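Local coordinates for protein transcriptional activator TenA-1 (Sulfolobus solfataricus P2, PDB 2QZC) that is a TenA-like protein of the heme oxygenase-like fold, probably a thiaminase-type enzyme of thiamine metabolism, at residues P67-T72 and L179-I184. Sequence-based numbering, arbitrary orientation. Where two conformers were deposited one is given.
Sequences PIDKVT and LDEVSI
Lys70 and Glu181 form a salt bridge at the periphery of the all-helical heme oxygenase-like fold, joining the first turn of helix 68-78 to the loop between helices 166-179 and 186-208. A type I beta turn, Leu179 to Val182, closed by Val182 N on Leu179 O, leads from the end of helix 166-179 into that loop. Glu181, its third residue, reaches across to the helix. Two bends, at chi2 (-60°) and chi4 (-63°), wrap the Lys70 chain around Glu181 OE2. Beyond CB, CG lies 3.2 Å from Glu181 OE2, CD stands a little farther off, CE returns to 3.1 Å from OE2, and NZ donates to that same oxygen over 2.7 Å. The ammonium meets OE2 on its anti side, 21° out of the carboxylate plane. A second salt bridge runs from NZ to Asp69 OD2 (2.8 Å), approached from the syn side, and Tyr177 adds a cation-pi contact to Lys70. With a methionine here, Asp69 and Glu181 would probably lose the positive charge they share, and their like-charged carboxylates would be left close together with no cation between them. The ring of Pro67, the N-cap residue, runs alongside the Glu181 chain in the opposite direction, its CG 3.8 Å from Glu181 OE1. A water molecule donates to Asp69 OD1 over 2.7 Å, while its 2.4 Å contact with Glu181 OE2 is too short to be sure of.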
ATOM      1  N   PRO A  67     -11.253   3.661   4.385  1.00 20.28           N
ATOM      2  CA  PRO A  67     -11.366   3.372   5.836  1.00 21.13           C
ATOM      3  C   PRO A  67     -10.179   2.528   6.266  1.00 21.07           C
ATOM      4  O   PRO A  67      -9.853   1.535   5.610  1.00 21.64           O
ATOM      5  CB  PRO A  67     -12.678   2.572   5.935  1.00 21.67           C
ATOM      6  CG  PRO A  67     -13.441   2.954   4.716  1.00 23.23           C
ATOM      7  CD  PRO A  67     -12.377   3.061   3.645  1.00 20.89           C
ATOM      8  N   ILE A  68      -9.521   2.913   7.357  1.00 21.37           N
ATOM      9  CA  ILE A  68      -8.254   2.288   7.715  1.00 22.52           C
ATOM     10  C   ILE A  68      -8.319   0.778   7.898  1.00 22.52           C
ATOM     11  O   ILE A  68      -7.414   0.075   7.456  1.00 22.70           O
ATOM     12  CB  ILE A  68      -7.568   3.018   8.912  1.00 26.44           C
ATOM     13  CG1 ILE A  68      -6.080   2.626   9.011  1.00 25.56           C
ATOM     14  CG2 ILE A  68      -8.365   2.809  10.205  1.00 26.26           C
ATOM     15  CD1 ILE A  68      -5.225   3.118   7.883  1.00 26.96           C
ATOM     16  N   ASP A  69      -9.385   0.287   8.534  1.00 23.25           N
ATOM     17  CA  ASP A  69      -9.537  -1.150   8.770  1.00 26.66           C
ATOM     18  C   ASP A  69      -9.699  -1.934   7.461  1.00 23.59           C
ATOM     19  O   ASP A  69      -9.057  -2.974   7.286  1.00 24.12           O
ATOM     20  CB  ASP A  69     -10.731  -1.463   9.710  1.00 30.03           C
ATOM     21  CG  ASP A  69     -12.095  -0.959   9.168  1.00 42.51           C
ATOM     22  OD1 ASP A  69     -12.202   0.250   8.806  1.00 47.01           O
ATOM     23  OD2 ASP A  69     -13.050  -1.785   9.111  1.00 57.98           O
ATOM     24  N   LYS A  70     -10.536  -1.391   6.565  1.00 23.28           N
ATOM     25  CA  LYS A  70     -10.837  -2.055   5.284  1.00 23.49           C
ATOM     26  C   LYS A  70      -9.609  -2.074   4.393  1.00 20.44           C
ATOM     27  O   LYS A  70      -9.279  -3.125   3.800  1.00 21.95           O
ATOM     28  CB  LYS A  70     -11.996  -1.375   4.560  1.00 23.54           C
ATOM     29  CG  LYS A  70     -13.338  -1.347   5.307  1.00 28.39           C
ATOM     30  CD  LYS A  70     -13.821  -2.739   5.593  1.00 30.92           C
ATOM     31  CE  LYS A  70     -15.232  -2.755   6.138  1.00 38.85           C
ATOM     32  NZ  LYS A  70     -15.314  -2.048   7.437  1.00 40.62           N
ATOM     33  N   VAL A  71      -8.928  -0.941   4.291  1.00 19.27           N
ATOM     34  CA  VAL A  71      -7.745  -0.889   3.408  1.00 20.51           C
ATOM     35  C   VAL A  71      -6.564  -1.736   3.921  1.00 22.06           C
ATOM     36  O   VAL A  71      -5.901  -2.430   3.121  1.00 21.21           O
ATOM     37  CB  VAL A  71      -7.302   0.547   3.005  1.00 21.04           C
ATOM     38  CG1 VAL A  71      -8.437   1.315   2.319  1.00 19.84           C
ATOM     39  CG2 VAL A  71      -6.722   1.318   4.149  1.00 21.00           C
ATOM     40  N   THR A  72      -6.317  -1.734   5.248  1.00 21.75           N
ATOM     41  CA  THR A  72      -5.239  -2.534   5.838  0.50 20.67           C
ATOM     42  C   THR A  72      -5.443  -4.038   5.592  1.00 21.48           C
ATOM     43  O   THR A  72      -4.497  -4.755   5.269  1.00 22.61           O
ATOM     44  CB  THR A  72      -5.106  -2.247   7.344  0.50 22.24           C
ATOM     45  OG1 THR A  72      -4.942  -0.842   7.518  0.50 18.11           O
ATOM     46  CG2 THR A  72      -3.915  -2.964   7.924  0.50 18.14           C
ATOM     47  N   LEU A 179     -16.215  -3.062  -0.186  1.00 18.15           N
ATOM     48  CA  LEU A 179     -17.285  -2.665  -1.107  1.00 17.76           C
ATOM     49  C   LEU A 179     -18.637  -2.546  -0.412  1.00 18.09           C
ATOM     50  O   LEU A 179     -19.425  -1.661  -0.779  1.00 19.95           O
ATOM     51  CB  LEU A 179     -17.383  -3.625  -2.306  1.00 18.27           C
ATOM     52  CG  LEU A 179     -18.356  -3.302  -3.441  1.00 19.12           C
ATOM     53  CD1 LEU A 179     -17.930  -2.018  -4.177  1.00 21.41           C
ATOM     54  CD2 LEU A 179     -18.411  -4.440  -4.429  1.00 19.44           C
ATOM     55  N   ASP A 180     -18.890  -3.405   0.578  1.00 18.53           N
ATOM     56  CA  ASP A 180     -20.181  -3.333   1.320  1.00 22.14           C
ATOM     57  C   ASP A 180     -20.424  -2.000   2.052  1.00 23.64           C
ATOM     58  O   ASP A 180     -21.592  -1.690   2.375  1.00 23.89           O
ATOM     59  CB  ASP A 180     -20.321  -4.537   2.251  1.00 25.79           C
ATOM     60  CG  ASP A 180     -20.568  -5.844   1.496  1.00 29.97           C
ATOM     61  OD1 ASP A 180     -21.053  -5.842   0.339  1.00 37.35           O
ATOM     62  OD2 ASP A 180     -20.262  -6.897   2.098  1.00 43.71           O
ATOM     63  N   GLU A 181     -19.359  -1.212   2.285  1.00 20.95           N
ATOM     64  CA  GLU A 181     -19.450   0.120   2.922  0.50 23.94           C
ATOM     65  C   GLU A 181     -19.871   1.222   1.963  1.00 20.29           C
ATOM     66  O   GLU A 181     -20.188   2.345   2.402  1.00 22.44           O
ATOM     67  CB  GLU A 181     -18.118   0.564   3.570  0.50 24.65           C
ATOM     68  CG  GLU A 181     -17.855   0.030   4.958  0.50 32.63           C
ATOM     69  CD  GLU A 181     -16.845   0.875   5.747  0.50 31.33           C
ATOM     70  OE1 GLU A 181     -17.013   2.116   5.860  0.50 40.80           O
ATOM     71  OE2 GLU A 181     -15.907   0.287   6.296  0.50 44.27           O
ATOM     72  N   VAL A 182     -19.883   0.938   0.660  1.00 18.39           N
ATOM     73  CA  VAL A 182     -20.203   1.929  -0.346  1.00 16.97           C
ATOM     74  C   VAL A 182     -21.711   2.000  -0.599  1.00 16.95           C
ATOM     75  O   VAL A 182     -22.361   0.963  -0.697  1.00 18.90           O
ATOM     76  CB  VAL A 182     -19.464   1.628  -1.711  1.00 18.85           C
ATOM     77  CG1 VAL A 182     -19.741   2.697  -2.757  1.00 17.55           C
ATOM     78  CG2 VAL A 182     -17.941   1.525  -1.469  1.00 20.08           C
ATOM     79  N   SER A 183     -22.239   3.228  -0.640  1.00 18.35           N
ATOM     80  CA  SER A 183     -23.624   3.476  -1.009  1.00 17.43           C
ATOM     81  C   SER A 183     -23.626   3.596  -2.535  1.00 17.60           C
ATOM     82  O   SER A 183     -23.214   4.616  -3.090  1.00 19.25           O
ATOM     83  CB  SER A 183     -24.145   4.696  -0.277  1.00 18.30           C
ATOM     84  OG  SER A 183     -25.547   4.831  -0.531  1.00 20.66           O
ATOM     85  N   ILE A 184     -24.115   2.567  -3.229  1.00 17.39           N
ATOM     86  CA  ILE A 184     -24.013   2.544  -4.701  1.00 16.45           C
ATOM     87  C   ILE A 184     -25.027   3.476  -5.362  1.00 19.44           C
ATOM     88  O   ILE A 184     -26.214   3.508  -4.998  1.00 18.99           O
ATOM     89  CB  ILE A 184     -24.197   1.127  -5.240  1.00 18.16           C
ATOM     90  CG1 ILE A 184     -23.100   0.184  -4.710  1.00 18.67           C
ATOM     91  CG2 ILE A 184     -24.246   1.094  -6.787  1.00 19.81           C
ATOM     92  CD1 ILE A 184     -21.655   0.542  -5.174  1.00 18.14           C
TER
HETATM   93  O   HOH W   1     -14.764   0.896   8.352  1.00 53.70           O